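Local atomic coordinates of axin interactor, dorsalization-associated protein (Danio rerio, PDB entry 2QZQ), a protein that acts as a ventralizing factor in the embryo, binding axin and disrupting its homodimerization so that axin-mediated JNK activation is blocked. Residues Ile20-Leu25 with Asp62-Phe67; Asp33-Val38 with Glu89-Lys94. One frame throughout, in Å; residues are numbered along the deposited sequence.

Overall arrangement
Both contacts are antiparallel strand pairings within the C-terminal C2 domain, and they lie in opposing layers of its beta sandwich, with centres about 12 Å apart. Interaction 1 joins strands 15-24 and 64-72. Interaction 2 joins strands 34-41 and 85-94. Each has a mainly polar face and an apolar face turned to the other layer. The apolar faces meet: Leu25 and Ile65 press on Phe90, and Phe67 lies against Ile36. The polar faces differ. That of interaction 1 is partly exposed and sets a lysine over a tyrosine ring. In interaction 2 Tyr35 and Lys91 are partly exposed, but Thr37 and Glu89 are buried, and the lysine amine is tied to the threonine.

Interaction 1 of 2, residues Ile20-Leu25 with Asp62-Phe67; sequences IEKIGL and DTYIHF
Lys22 and Tyr64 meet on the outer face of an antiparallel strand pair, 20-24 with 64-67, in one layer of the C2 domain's beta sandwich. Backbone bonds join the strands. Ile23 and Ile65 form a hydrogen-bonded pair, with Ile23 N to Ile65 O at 2.9 Å and Ile65 N to Ile23 O at 3.0 Å. Phe67 N also bonds to Glu21 O, and Leu25 N to Thr63 O.

Lys22 reaches diagonally to Tyr64. With CG set between the backbone N and the carbonyl carbon (chi1 72°), its extended chain leads past the ring, CD coming to 3.5 Å from Tyr64 CD1. NZ ends over one ring face, 4.4 Å from the ring centroid, in a cation-pi contact. The same ring leans over Gly24, which has no side chain, with Tyr64 CE1 3.4 Å from Gly24 CA. A serine in place of Tyr64 would probably leave the Lys22 amine without its aromatic partner and uncover the Gly24 backbone.

The opposite face is apolar. Ile23 CG2 touches the edge of the Phe67 ring at CE2, 3.8 Å away. Ile20 CG2 packs beside Phe67 CB at 3.7 Å.

On the other side of strand 15-24 runs strand 144-151, where a classic beta bulge sets two residues, Glu21 and Lys22, opposite the single His145. Beneath the apolar face, strands 34-41 and 85-94 of the facing layer receive these side chains: Ile20 meets Val38, and Ile23 meets Phe90.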
loop_
_atom_site.group_PDB
_atom_site.type_symbol
_atom_site.label_atom_id
_atom_site.label_comp_id
_atom_site.label_asym_id
_atom_site.label_seq_id
_atom_site.Cartn_x
_atom_site.Cartn_y
_atom_site.Cartn_z
ATOM N N ILE A 20 -4.338 -4.101 -5.369
ATOM C CA ILE A 20 -4.968 -3.708 -4.120
ATOM C C ILE A 20 -6.420 -4.054 -4.313
ATOM O O ILE A 20 -7.132 -3.427 -5.125
ATOM C CB ILE A 20 -4.803 -2.193 -3.824
ATOM C CG1 ILE A 20 -3.320 -1.796 -3.733
ATOM C CG2 ILE A 20 -5.610 -1.794 -2.584
ATOM C CD1 ILE A 20 -3.095 -0.271 -3.683
ATOM N N GLU A 21 -6.856 -5.080 -3.588
ATOM C CA GLU A 21 -8.210 -5.582 -3.738
ATOM C C GLU A 21 -9.151 -4.726 -2.926
ATOM O O GLU A 21 -10.049 -4.108 -3.465
ATOM C CB GLU A 21 -8.295 -7.057 -3.338
ATOM C CG GLU A 21 -7.350 -7.907 -4.212
ATOM C CD GLU A 21 -7.339 -9.398 -3.874
ATOM O OE1 GLU A 21 -7.708 -9.776 -2.749
ATOM O OE2 GLU A 21 -6.936 -10.188 -4.759
ATOM N N LYS A 22 -8.934 -4.696 -1.618
ATOM C CA LYS A 22 -9.821 -3.960 -0.735
ATOM C C LYS A 22 -9.093 -3.704 0.576
ATOM O O LYS A 22 -8.071 -4.329 0.848
ATOM C CB LYS A 22 -11.107 -4.736 -0.494
ATOM C CG LYS A 22 -10.965 -5.956 0.390
ATOM C CD LYS A 22 -12.231 -6.783 0.388
ATOM C CE LYS A 22 -11.972 -8.128 1.063
ATOM N NZ LYS A 22 -13.219 -8.925 1.193
ATOM N N ILE A 23 -9.626 -2.773 1.361
ATOM C CA ILE A 23 -9.122 -2.529 2.695
ATOM C C ILE A 23 -10.287 -2.558 3.681
ATOM O O ILE A 23 -11.329 -1.911 3.462
ATOM C CB ILE A 23 -8.271 -1.219 2.788
ATOM C CG1 ILE A 23 -7.636 -1.079 4.193
ATOM C CG2 ILE A 23 -9.076 0.022 2.436
ATOM C CD1 ILE A 23 -6.703 0.162 4.305
ATOM N N GLY A 24 -10.109 -3.340 4.742
ATOM C CA GLY A 24 -11.045 -3.399 5.856
ATOM C C GLY A 24 -10.730 -2.321 6.873
ATOM O O GLY A 24 -9.566 -2.160 7.303
ATOM N N LEU A 25 -11.763 -1.577 7.252
ATOM C CA LEU A 25 -11.650 -0.539 8.274
ATOM C C LEU A 25 -12.975 -0.485 9.038
ATOM O O LEU A 25 -14.050 -0.626 8.449
ATOM C CB LEU A 25 -11.331 0.825 7.625
ATOM C CG LEU A 25 -10.024 1.011 6.831
ATOM C CD1 LEU A 25 -10.054 2.288 5.946
ATOM C CD2 LEU A 25 -8.815 1.064 7.731
ATOM N N ASP A 62 -19.795 -0.680 4.498
ATOM C CA ASP A 62 -19.657 -0.306 5.894
ATOM C C ASP A 62 -18.214 -0.504 6.400
ATOM O O ASP A 62 -17.630 0.398 7.019
ATOM C CB ASP A 62 -20.592 -1.152 6.762
ATOM C CG ASP A 62 -22.081 -0.838 6.543
ATOM O OD1 ASP A 62 -22.447 -0.018 5.662
ATOM O OD2 ASP A 62 -22.881 -1.431 7.295
ATOM N N THR A 63 -17.643 -1.681 6.139
ATOM C CA THR A 63 -16.323 -2.004 6.704
ATOM C C THR A 63 -15.240 -2.313 5.652
ATOM O O THR A 63 -14.113 -2.649 6.010
ATOM C CB THR A 63 -16.398 -3.140 7.745
ATOM O OG1 THR A 63 -16.844 -4.331 7.096
ATOM C CG2 THR A 63 -17.373 -2.809 8.844
ATOM N N TYR A 64 -15.566 -2.153 4.369
ATOM C CA TYR A 64 -14.578 -2.292 3.301
ATOM C C TYR A 64 -14.675 -1.201 2.253
ATOM O O TYR A 64 -15.753 -0.721 1.930
ATOM C CB TYR A 64 -14.670 -3.675 2.610
ATOM C CG TYR A 64 -14.164 -4.794 3.470
ATOM C CD1 TYR A 64 -12.814 -5.134 3.475
ATOM C CD2 TYR A 64 -15.034 -5.479 4.329
ATOM C CE1 TYR A 64 -12.340 -6.148 4.315
ATOM C CE2 TYR A 64 -14.568 -6.494 5.179
ATOM C CZ TYR A 64 -13.224 -6.828 5.143
ATOM O OH TYR A 64 -12.765 -7.817 5.966
ATOM N N ILE A 65 -13.519 -0.816 1.733
ATOM C CA ILE A 65 -13.439 -0.007 0.541
ATOM C C ILE A 65 -12.752 -0.882 -0.482
ATOM O O ILE A 65 -11.645 -1.373 -0.247
ATOM C CB ILE A 65 -12.650 1.291 0.798
ATOM C CG1 ILE A 65 -13.480 2.204 1.705
ATOM C CG2 ILE A 65 -12.316 2.033 -0.514
ATOM C CD1 ILE A 65 -12.633 3.051 2.607
ATOM N N HIS A 66 -13.434 -1.090 -1.608
ATOM C CA HIS A 66 -12.902 -1.882 -2.719
ATOM C C HIS A 66 -12.161 -0.986 -3.710
ATOM O O HIS A 66 -12.665 0.070 -4.099
ATOM C CB HIS A 66 -14.033 -2.678 -3.387
ATOM C CG HIS A 66 -14.692 -3.641 -2.449
ATOM N ND1 HIS A 66 -15.699 -3.271 -1.589
ATOM C CD2 HIS A 66 -14.424 -4.933 -2.177
ATOM C CE1 HIS A 66 -16.034 -4.298 -0.831
ATOM N NE2 HIS A 66 -15.270 -5.319 -1.169
ATOM N N PHE A 67 -10.944 -1.404 -4.069
ATOM C CA PHE A 67 -10.062 -0.681 -4.964
ATOM C C PHE A 67 -9.955 -1.386 -6.309
ATOM O O PHE A 67 -10.174 -0.753 -7.364
ATOM C CB PHE A 67 -8.648 -0.558 -4.356
ATOM C CG PHE A 67 -8.507 0.572 -3.363
ATOM C CD1 PHE A 67 -8.002 1.814 -3.758
ATOM C CD2 PHE A 67 -8.924 0.405 -2.039
ATOM C CE1 PHE A 67 -7.895 2.863 -2.828
ATOM C CE2 PHE A 67 -8.834 1.450 -1.106
ATOM C CZ PHE A 67 -8.318 2.683 -1.498
#

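Interaction 2 of 2, residues Asp33-Val38 with Glu89-Lys94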
loop_
_atom_site.group_PDB
_atom_site.type_symbol
_atom_site.label_atom_id
_atom_site.label_comp_id
_atom_site.label_asym_id
_atom_site.label_seq_id
_atom_site.Cartn_x
_atom_site.Cartn_y
_atom_site.Cartn_z
ATOM N N ASP A 33 -13.542 10.169 -0.045
ATOM C CA ASP A 33 -12.545 10.230 -1.128
ATOM C C ASP A 33 -11.287 9.440 -0.755
ATOM O O ASP A 33 -10.169 9.968 -0.781
ATOM C CB ASP A 33 -12.194 11.677 -1.478
ATOM C CG ASP A 33 -13.382 12.437 -2.068
ATOM O OD1 ASP A 33 -14.344 11.795 -2.508
ATOM O OD2 ASP A 33 -13.325 13.676 -2.080
ATOM N N PRO A 34 -11.481 8.168 -0.403
ATOM C CA PRO A 34 -10.331 7.373 0.065
ATOM C C PRO A 34 -9.374 6.989 -1.060
ATOM O O PRO A 34 -9.799 6.690 -2.192
ATOM C CB PRO A 34 -10.989 6.129 0.663
ATOM C CG PRO A 34 -12.262 5.968 -0.122
ATOM C CD PRO A 34 -12.744 7.399 -0.402
ATOM N N TYR A 35 -8.087 6.980 -0.755
ATOM C CA TYR A 35 -7.105 6.447 -1.702
ATOM C C TYR A 35 -5.881 5.923 -0.972
ATOM O O TYR A 35 -5.765 6.054 0.242
ATOM C CB TYR A 35 -6.708 7.468 -2.774
ATOM C CG TYR A 35 -5.912 8.651 -2.272
ATOM C CD1 TYR A 35 -6.555 9.774 -1.717
ATOM C CD2 TYR A 35 -4.520 8.660 -2.355
ATOM C CE1 TYR A 35 -5.816 10.875 -1.259
ATOM C CE2 TYR A 35 -3.769 9.746 -1.896
ATOM C CZ TYR A 35 -4.434 10.864 -1.368
ATOM O OH TYR A 35 -3.693 11.935 -0.917
ATOM N N ILE A 36 -4.980 5.302 -1.724
ATOM C CA ILE A 36 -3.763 4.732 -1.125
ATOM C C ILE A 36 -2.530 5.225 -1.839
ATOM O O ILE A 36 -2.492 5.278 -3.066
ATOM C CB ILE A 36 -3.823 3.180 -1.097
ATOM C CG1 ILE A 36 -4.900 2.730 -0.101
ATOM C CG2 ILE A 36 -2.407 2.532 -0.726
ATOM C CD1 ILE A 36 -5.137 1.173 -0.072
ATOM N N THR A 37 -1.517 5.576 -1.041
ATOM C CA THR A 37 -0.214 5.941 -1.520
ATOM C C THR A 37 0.693 4.753 -1.276
ATOM O O THR A 37 0.806 4.257 -0.135
ATOM C CB THR A 37 0.335 7.154 -0.785
ATOM O OG1 THR A 37 -0.481 8.275 -1.098
ATOM C CG2 THR A 37 1.787 7.484 -1.219
ATOM N N VAL A 38 1.311 4.313 -2.361
ATOM C CA VAL A 38 2.248 3.190 -2.343
ATOM C C VAL A 38 3.651 3.738 -2.601
ATOM O O VAL A 38 3.915 4.397 -3.623
ATOM C CB VAL A 38 1.888 2.098 -3.395
ATOM C CG1 VAL A 38 2.883 0.859 -3.317
ATOM C CG2 VAL A 38 0.431 1.636 -3.265
ATOM N N GLU A 89 -0.249 3.534 2.394
ATOM C CA GLU A 89 -0.828 4.527 3.321
ATOM C C GLU A 89 -2.223 4.848 2.839
ATOM O O GLU A 89 -2.379 5.281 1.713
ATOM C CB GLU A 89 -0.014 5.807 3.322
ATOM C CG GLU A 89 1.387 5.659 3.904
ATOM C CD GLU A 89 2.151 6.955 3.819
ATOM O OE1 GLU A 89 2.639 7.277 2.713
ATOM O OE2 GLU A 89 2.235 7.646 4.848
ATOM N N PHE A 90 -3.210 4.631 3.702
ATOM C CA PHE A 90 -4.594 4.902 3.387
ATOM C C PHE A 90 -4.890 6.346 3.772
ATOM O O PHE A 90 -4.692 6.749 4.920
ATOM C CB PHE A 90 -5.505 3.951 4.131
ATOM C CG PHE A 90 -6.973 4.219 3.913
ATOM C CD1 PHE A 90 -7.657 3.588 2.899
ATOM C CD2 PHE A 90 -7.655 5.129 4.737
ATOM C CE1 PHE A 90 -9.027 3.850 2.707
ATOM C CE2 PHE A 90 -8.984 5.394 4.560
ATOM C CZ PHE A 90 -9.685 4.746 3.541
ATOM N N LYS A 91 -5.323 7.117 2.771
ATOM C CA LYS A 91 -5.576 8.545 2.940
ATOM C C LYS A 91 -7.017 8.875 2.593
ATOM O O LYS A 91 -7.642 8.202 1.771
ATOM C CB LYS A 91 -4.621 9.324 2.057
ATOM C CG LYS A 91 -3.136 9.208 2.534
ATOM C CD LYS A 91 -2.214 9.967 1.633
ATOM C CE LYS A 91 -0.765 9.712 1.966
ATOM N NZ LYS A 91 0.104 10.348 0.925
ATOM N N HIS A 92 -7.541 9.933 3.218
ATOM C CA HIS A 92 -8.935 10.298 3.052
ATOM C C HIS A 92 -9.107 11.775 3.428
ATOM O O HIS A 92 -8.251 12.376 4.122
ATOM C CB HIS A 92 -9.881 9.356 3.839
ATOM C CG HIS A 92 -9.767 9.477 5.334
ATOM N ND1 HIS A 92 -8.600 9.210 6.025
ATOM C CD2 HIS A 92 -10.667 9.863 6.266
ATOM C CE1 HIS A 92 -8.790 9.430 7.313
ATOM N NE2 HIS A 92 -10.038 9.818 7.487
ATOM N N TYR A 93 -10.210 12.338 2.949
ATOM C CA TYR A 93 -10.508 13.760 3.156
ATOM C C TYR A 93 -11.278 13.926 4.452
ATOM O O TYR A 93 -12.329 13.316 4.611
ATOM C CB TYR A 93 -11.384 14.271 1.995
ATOM C CG TYR A 93 -11.826 15.717 2.177
ATOM C CD1 TYR A 93 -10.915 16.751 2.003
ATOM C CD2 TYR A 93 -13.139 16.029 2.540
ATOM C CE1 TYR A 93 -11.299 18.103 2.161
ATOM C CE2 TYR A 93 -13.538 17.367 2.693
ATOM C CZ TYR A 93 -12.612 18.392 2.513
ATOM O OH TYR A 93 -12.982 19.723 2.673
ATOM N N LYS A 94 -10.782 14.776 5.354
ATOM C CA LYS A 94 -11.467 15.023 6.640
ATOM C C LYS A 94 -12.297 16.306 6.526
ATOM O O LYS A 94 -11.733 17.416 6.456
ATOM C CB LYS A 94 -10.465 15.142 7.789
ATOM C CG LYS A 94 -9.748 13.833 8.123
ATOM C CD LYS A 94 -8.835 14.052 9.315
ATOM C CE LYS A 94 -9.373 13.406 10.598
ATOM N NZ LYS A 94 -8.220 13.177 11.553
HETATM O O HOH W 1 -1.016 11.864 -1.678
HETATM O O HOH W 2 3.313 5.010 1.065
#
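Lys91, Thr37 and Glu89 bury the most surface in this contact, and Tyr35 comes close behind. All four lie on one face of an antiparallel strand pair. Tyr35 and Lys91 are a hydrogen-bonded pair, and so are Thr37 and Glu89. The bond from Lys91 N to Tyr35 O is 2.8 Å long and almost straight, at 177°.

Lys91 runs extended across Tyr35 toward Thr37. Its CB sits over one face of the Tyr35 ring, 3.9 Å from the centroid, in a CH-pi contact. The chi1 of Tyr35, 68°, swings the ring up over its own backbone and turns that face toward the lysine chain. Further along, Lys91 CD passes 3.5 Å from Tyr35 OH. The amine NZ then donates to Thr37 OG1 at 3.0 Å. A water accepts a second bond from NZ and is also hydrogen-bonded to Tyr35 OH. Thr37 OG1 also hydrogen-bonds to Asp53 OD1, so the hydroxyl links the amine to a carboxylate.

Glu89 runs next to Thr37, its OE1 near Thr37 CG2. A second water donates to Glu89 OE1 and to Thr37 O, so it bridges side chain and backbone. Glu89 OE2 hydrogen-bonds to Thr127 OG1.

The reverse face is apolar. Pro34 CB packs tightly on Phe90 CZ at 3.4 Å, and Ile36 CG1 lies 4.2 Å from Phe90 CD1. These side chains turn toward strand 64-72, where Pro34 touches Ile65. With a polar face, partly covered by the rest of the chain, and an apolar face turned to the opposite layer, the pair is built as expected for one layer of a C2 beta sandwich.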